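Probable glutathione S-transferase (Bordetella bronchiseptica RB50, PDB 3H1N) probably transfers glutathione to electrophilic substrates, as a likely member of the glutathione S-transferase family. Local coordinates at residues B[152-166]-B[199-213]. Numbering follows the deposited sequence.
Sequences FRETRMPKFMQYFEQ and FPRRMRTLVHRYPRL
The Tyr210 ring is held between Met161 CB on one face, a CH-pi contact 3.7 Å from the ring centroid, and Arg209 CB on the other. The bend at chi3 (80°) sets Met161 CE by the ring's rim, 3.6 Å from Tyr210 CD2, and against Met203 CE. The Phe199 ring has Met157 SE over one face, a Met-aromatic contact, and obliquely meets the Phe152 ring edge, CE2 to CE2 3.6 Å. The Arg202 guanidinium has Leu206 CD2 over its face and Arg153 O at its edge. Arg202 NE bonds Arg153 O at 2.8 Å from above the carbonyl plane, and NH2 adds a weak bond. The Arg202 side chain fits as a knob among Arg153, Glu154, Met157 and Pro158.

The Glu165 carboxylate accepts two backbone N-H groups in the first turn of helix 211-221, after the N-cap residue Tyr210. CG anti to its N (chi1 -173°) and a bend at chi2 bring it there. Glu165 OE2 takes Arg212 N at 2.9 Å through its syn lone pair, and Glu165 OE1 takes Leu213 N at 2.8 Å. Arg212 gives Glu165 O two edge-on bonds, from NE (3.0 Å) and NH2. Glu165 OE2 lies over the guanidinium face as a long ion pair. The helix end probably stabilises the buried carboxylate.

Met157, Met161, Met203, Leu206 and Leu213 fill the middle. This packing belongs to the all-helical C-terminal domain. The 152-166 part of helix 142-167 crosses helix 200-206 at -57°. Helix 183-198 adds Leu188, Leu195 and Leu196, and helix 105-127 covers Phe152 and Phe164. Phe160 stacks on Phe72 of the second subunit.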
# COMPACT_ATOMS: atom_id res chain seq x y z
N PHE B 152 -19.21 2.04 -0.90
CA PHE B 152 -18.37 0.89 -0.63
C PHE B 152 -19.17 -0.38 -0.94
O PHE B 152 -18.67 -1.29 -1.62
CB PHE B 152 -17.90 0.91 0.83
CG PHE B 152 -16.99 -0.25 1.22
CD1 PHE B 152 -15.69 -0.34 0.70
CD2 PHE B 152 -17.41 -1.22 2.12
CE1 PHE B 152 -14.84 -1.39 1.06
CE2 PHE B 152 -16.56 -2.28 2.50
CZ PHE B 152 -15.28 -2.37 1.97
N ARG B 153 -20.42 -0.41 -0.50
CA ARG B 153 -21.29 -1.58 -0.76
C ARG B 153 -21.60 -1.71 -2.25
O ARG B 153 -21.52 -2.81 -2.79
CB ARG B 153 -22.64 -1.52 -0.01
CG ARG B 153 -22.60 -1.71 1.51
CD ARG B 153 -24.02 -1.76 2.12
NE ARG B 153 -24.96 -0.83 1.48
CZ ARG B 153 -25.19 0.43 1.86
NH1 ARG B 153 -26.05 1.18 1.19
NH2 ARG B 153 -24.57 0.94 2.92
N GLU B 154 -21.97 -0.60 -2.88
CA GLU B 154 -22.51 -0.59 -4.24
C GLU B 154 -21.45 -0.79 -5.32
O GLU B 154 -21.66 -1.53 -6.28
CB GLU B 154 -23.30 0.71 -4.52
CG GLU B 154 -24.64 0.84 -3.79
CD GLU B 154 -25.25 2.25 -3.88
OE1 GLU B 154 -24.80 3.07 -4.72
OE2 GLU B 154 -26.19 2.55 -3.12
N THR B 155 -20.31 -0.11 -5.19
CA THR B 155 -19.31 -0.19 -6.24
C THR B 155 -18.00 -0.87 -5.84
O THR B 155 -17.44 -1.63 -6.63
CB THR B 155 -19.00 1.19 -6.87
OG1 THR B 155 -18.23 1.97 -5.96
CG2 THR B 155 -20.28 1.94 -7.20
N ARG B 156 -17.51 -0.61 -4.63
CA ARG B 156 -16.15 -1.01 -4.25
C ARG B 156 -16.03 -2.49 -3.93
O ARG B 156 -15.20 -3.20 -4.51
CB ARG B 156 -15.63 -0.17 -3.07
CG ARG B 156 -15.64 1.34 -3.34
CD ARG B 156 -14.82 1.71 -4.58
NE ARG B 156 -13.38 1.50 -4.38
CZ ARG B 156 -12.49 1.47 -5.37
NH1 ARG B 156 -12.88 1.58 -6.63
NH2 ARG B 156 -11.21 1.26 -5.09
N MSE B 157 -16.89 -2.95 -3.03
CA MSE B 157 -16.90 -4.36 -2.64
C MSE B 157 -17.03 -5.31 -3.85
O MSE B 157 -16.22 -6.23 -3.99
CB MSE B 157 -17.98 -4.65 -1.58
CG MSE B 157 -17.58 -4.18 -0.18
SE MSE B 157 -18.98 -4.40 1.15
CE MSE B 157 -19.20 -6.31 1.08
N PRO B 158 -18.02 -5.08 -4.74
CA PRO B 158 -18.06 -5.97 -5.90
C PRO B 158 -16.85 -5.83 -6.85
O PRO B 158 -16.45 -6.82 -7.47
CB PRO B 158 -19.36 -5.59 -6.63
CG PRO B 158 -20.09 -4.68 -5.77
CD PRO B 158 -19.25 -4.28 -4.59
N LYS B 159 -16.28 -4.64 -6.98
CA LYS B 159 -15.12 -4.49 -7.85
C LYS B 159 -13.91 -5.31 -7.37
O LYS B 159 -13.30 -6.05 -8.16
CB LYS B 159 -14.72 -3.02 -8.03
CG LYS B 159 -13.55 -2.88 -8.99
CD LYS B 159 -13.22 -1.42 -9.26
CE LYS B 159 -12.25 -1.30 -10.43
NZ LYS B 159 -12.06 0.13 -10.77
N PHE B 160 -13.55 -5.15 -6.11
CA PHE B 160 -12.50 -5.96 -5.49
C PHE B 160 -12.80 -7.45 -5.54
O PHE B 160 -11.93 -8.24 -5.88
CB PHE B 160 -12.29 -5.54 -4.04
CG PHE B 160 -11.52 -4.27 -3.88
CD1 PHE B 160 -10.14 -4.25 -4.12
CD2 PHE B 160 -12.15 -3.11 -3.46
CE1 PHE B 160 -9.40 -3.11 -3.94
CE2 PHE B 160 -11.41 -1.93 -3.29
CZ PHE B 160 -10.05 -1.92 -3.54
N MSE B 161 -14.03 -7.85 -5.20
CA MSE B 161 -14.35 -9.27 -5.15
C MSE B 161 -14.30 -9.92 -6.53
O MSE B 161 -13.75 -11.02 -6.69
CB MSE B 161 -15.69 -9.51 -4.44
CG MSE B 161 -15.58 -9.25 -2.93
SE MSE B 161 -17.25 -9.35 -1.98
CE MSE B 161 -17.38 -11.27 -1.84
N GLN B 162 -14.85 -9.23 -7.53
CA GLN B 162 -14.76 -9.69 -8.93
C GLN B 162 -13.31 -9.82 -9.37
O GLN B 162 -12.94 -10.77 -10.05
CB GLN B 162 -15.50 -8.74 -9.88
CG GLN B 162 -15.73 -9.32 -11.30
CD GLN B 162 -16.69 -10.51 -11.32
OE1 GLN B 162 -16.31 -11.64 -11.02
NE2 GLN B 162 -17.94 -10.24 -11.67
N TYR B 163 -12.48 -8.86 -8.96
CA TYR B 163 -11.06 -8.90 -9.27
C TYR B 163 -10.41 -10.17 -8.73
O TYR B 163 -9.74 -10.90 -9.48
CB TYR B 163 -10.32 -7.64 -8.78
CG TYR B 163 -8.84 -7.70 -9.04
CD1 TYR B 163 -8.33 -7.51 -10.33
CD2 TYR B 163 -7.95 -7.99 -8.01
CE1 TYR B 163 -6.96 -7.59 -10.59
CE2 TYR B 163 -6.57 -8.06 -8.25
CZ TYR B 163 -6.10 -7.85 -9.54
OH TYR B 163 -4.75 -7.94 -9.77
N PHE B 164 -10.66 -10.48 -7.45
CA PHE B 164 -10.11 -11.71 -6.88
C PHE B 164 -10.67 -12.96 -7.52
O PHE B 164 -9.93 -13.93 -7.73
CB PHE B 164 -10.17 -11.71 -5.35
CG PHE B 164 -9.36 -10.58 -4.75
CD1 PHE B 164 -8.00 -10.49 -5.02
CD2 PHE B 164 -9.97 -9.60 -3.96
CE1 PHE B 164 -7.23 -9.42 -4.50
CE2 PHE B 164 -9.19 -8.53 -3.43
CZ PHE B 164 -7.84 -8.46 -3.70
N GLU B 165 -11.95 -12.93 -7.89
CA GLU B 165 -12.55 -14.04 -8.62
C GLU B 165 -11.81 -14.34 -9.94
O GLU B 165 -11.62 -15.51 -10.30
CB GLU B 165 -14.04 -13.77 -8.90
CG GLU B 165 -14.79 -14.96 -9.53
CD GLU B 165 -14.98 -16.14 -8.57
OE1 GLU B 165 -14.68 -15.98 -7.37
OE2 GLU B 165 -15.43 -17.22 -9.01
N GLN B 166 -11.41 -13.29 -10.64
CA GLN B 166 -10.67 -13.43 -11.90
C GLN B 166 -9.22 -13.83 -11.69
O GLN B 166 -8.70 -14.66 -12.43
CB GLN B 166 -10.76 -12.16 -12.77
CG GLN B 166 -12.20 -11.74 -13.15
CD GLN B 166 -13.11 -12.92 -13.51
OE1 GLN B 166 -14.07 -13.23 -12.78
NE2 GLN B 166 -12.83 -13.58 -14.62
N PHE B 199 -20.31 -6.61 6.99
CA PHE B 199 -21.37 -6.34 6.02
C PHE B 199 -22.09 -7.62 5.68
O PHE B 199 -22.11 -8.02 4.51
CB PHE B 199 -20.76 -5.71 4.75
CG PHE B 199 -20.23 -4.33 4.97
CD1 PHE B 199 -21.08 -3.23 4.89
CD2 PHE B 199 -18.88 -4.13 5.31
CE1 PHE B 199 -20.60 -1.95 5.12
CE2 PHE B 199 -18.41 -2.86 5.57
CZ PHE B 199 -19.26 -1.76 5.46
N PRO B 200 -22.66 -8.28 6.69
CA PRO B 200 -23.30 -9.59 6.47
C PRO B 200 -24.47 -9.55 5.47
O PRO B 200 -24.61 -10.47 4.66
CB PRO B 200 -23.75 -10.01 7.86
CG PRO B 200 -23.87 -8.74 8.62
CD PRO B 200 -22.74 -7.88 8.11
N ARG B 201 -25.27 -8.48 5.50
CA ARG B 201 -26.38 -8.34 4.56
C ARG B 201 -25.90 -8.17 3.12
O ARG B 201 -26.40 -8.85 2.23
CB ARG B 201 -27.35 -7.21 4.96
CG ARG B 201 -28.20 -7.54 6.19
CD ARG B 201 -29.11 -6.38 6.62
NE ARG B 201 -30.00 -5.94 5.54
CZ ARG B 201 -30.25 -4.67 5.25
NH1 ARG B 201 -29.68 -3.69 5.95
NH2 ARG B 201 -31.07 -4.37 4.24
N ARG B 202 -24.92 -7.28 2.90
CA ARG B 202 -24.37 -7.12 1.55
C ARG B 202 -23.67 -8.39 1.04
O ARG B 202 -23.76 -8.73 -0.14
CB ARG B 202 -23.43 -5.91 1.45
CG ARG B 202 -22.87 -5.62 0.03
CD ARG B 202 -24.00 -5.33 -0.98
NE ARG B 202 -23.48 -4.80 -2.25
CZ ARG B 202 -24.13 -4.83 -3.41
NH1 ARG B 202 -25.34 -5.39 -3.50
NH2 ARG B 202 -23.58 -4.30 -4.50
N MSE B 203 -23.01 -9.11 1.95
CA MSE B 203 -22.31 -10.34 1.57
C MSE B 203 -23.33 -11.42 1.21
O MSE B 203 -23.09 -12.23 0.31
CB MSE B 203 -21.35 -10.81 2.68
CG MSE B 203 -20.10 -9.93 2.84
SE MSE B 203 -18.94 -9.90 1.27
CE MSE B 203 -17.90 -11.51 1.69
N ARG B 204 -24.47 -11.42 1.89
CA ARG B 204 -25.57 -12.31 1.53
C ARG B 204 -25.97 -12.13 0.05
O ARG B 204 -26.24 -13.12 -0.63
CB ARG B 204 -26.76 -12.11 2.46
CG ARG B 204 -27.78 -13.20 2.39
CD ARG B 204 -28.34 -13.49 3.79
NE ARG B 204 -28.93 -12.30 4.41
CZ ARG B 204 -28.52 -11.74 5.55
NH1 ARG B 204 -27.50 -12.24 6.25
NH2 ARG B 204 -29.16 -10.67 6.01
N THR B 205 -25.99 -10.89 -0.43
CA THR B 205 -26.28 -10.60 -1.84
C THR B 205 -25.15 -11.06 -2.77
O THR B 205 -25.40 -11.63 -3.84
CB THR B 205 -26.52 -9.08 -2.07
OG1 THR B 205 -27.64 -8.65 -1.27
CG2 THR B 205 -26.80 -8.77 -3.56
N LEU B 206 -23.91 -10.84 -2.34
CA LEU B 206 -22.78 -10.91 -3.24
C LEU B 206 -22.12 -12.28 -3.39
O LEU B 206 -21.59 -12.59 -4.46
CB LEU B 206 -21.71 -9.88 -2.84
CG LEU B 206 -22.00 -8.37 -2.90
CD1 LEU B 206 -20.74 -7.65 -2.47
CD2 LEU B 206 -22.43 -7.89 -4.30
N VAL B 207 -22.11 -13.08 -2.33
CA VAL B 207 -21.21 -14.25 -2.31
C VAL B 207 -21.42 -15.28 -3.44
O VAL B 207 -20.45 -15.87 -3.92
CB VAL B 207 -21.12 -14.95 -0.91
CG1 VAL B 207 -20.41 -14.02 0.09
CG2 VAL B 207 -22.49 -15.37 -0.42
N HIS B 208 -22.67 -15.44 -3.89
CA HIS B 208 -22.98 -16.38 -4.98
C HIS B 208 -22.26 -16.02 -6.28
O HIS B 208 -22.04 -16.89 -7.12
CB HIS B 208 -24.50 -16.45 -5.24
CG HIS B 208 -25.00 -15.36 -6.13
ND1 HIS B 208 -25.16 -14.06 -5.69
CD2 HIS B 208 -25.34 -15.36 -7.44
CE1 HIS B 208 -25.60 -13.31 -6.69
NE2 HIS B 208 -25.72 -14.07 -7.76
N ARG B 209 -21.93 -14.74 -6.44
CA ARG B 209 -21.26 -14.28 -7.65
C ARG B 209 -19.84 -14.82 -7.78
O ARG B 209 -19.29 -14.87 -8.89
CB ARG B 209 -21.16 -12.75 -7.67
CG ARG B 209 -22.46 -11.97 -7.51
CD ARG B 209 -22.09 -10.48 -7.52
NE ARG B 209 -23.27 -9.62 -7.47
CZ ARG B 209 -23.23 -8.29 -7.56
NH1 ARG B 209 -22.06 -7.66 -7.71
NH2 ARG B 209 -24.34 -7.59 -7.50
N TYR B 210 -19.23 -15.16 -6.65
CA TYR B 210 -17.79 -15.42 -6.60
C TYR B 210 -17.43 -16.82 -6.05
O TYR B 210 -16.78 -16.92 -4.99
CB TYR B 210 -17.08 -14.32 -5.78
CG TYR B 210 -17.59 -12.92 -6.09
CD1 TYR B 210 -17.33 -12.32 -7.31
CD2 TYR B 210 -18.34 -12.20 -5.15
CE1 TYR B 210 -17.81 -11.05 -7.61
CE2 TYR B 210 -18.83 -10.91 -5.44
CZ TYR B 210 -18.55 -10.35 -6.67
OH TYR B 210 -19.01 -9.08 -6.98
N PRO B 211 -17.83 -17.89 -6.77
CA PRO B 211 -17.61 -19.26 -6.28
C PRO B 211 -16.12 -19.61 -6.05
O PRO B 211 -15.81 -20.31 -5.09
CB PRO B 211 -18.22 -20.13 -7.39
CG PRO B 211 -18.12 -19.28 -8.62
CD PRO B 211 -18.41 -17.89 -8.13
N ARG B 212 -15.22 -19.14 -6.91
CA ARG B 212 -13.78 -19.43 -6.72
C ARG B 212 -13.25 -18.74 -5.46
O ARG B 212 -12.53 -19.37 -4.67
CB ARG B 212 -12.94 -19.06 -7.94
CG ARG B 212 -13.27 -19.85 -9.21
CD ARG B 212 -12.20 -19.64 -10.28
NE ARG B 212 -12.35 -18.34 -10.93
CZ ARG B 212 -13.11 -18.12 -12.00
NH1 ARG B 212 -13.81 -19.11 -12.56
NH2 ARG B 212 -13.19 -16.90 -12.52
N LEU B 213 -13.62 -17.48 -5.27
CA LEU B 213 -13.26 -16.72 -4.07
C LEU B 213 -13.78 -17.39 -2.80
O LEU B 213 -13.06 -17.48 -1.81
CB LEU B 213 -13.79 -15.28 -4.16
CG LEU B 213 -13.57 -14.36 -2.95
CD1 LEU B 213 -12.08 -14.16 -2.67
CD2 LEU B 213 -14.22 -13.01 -3.20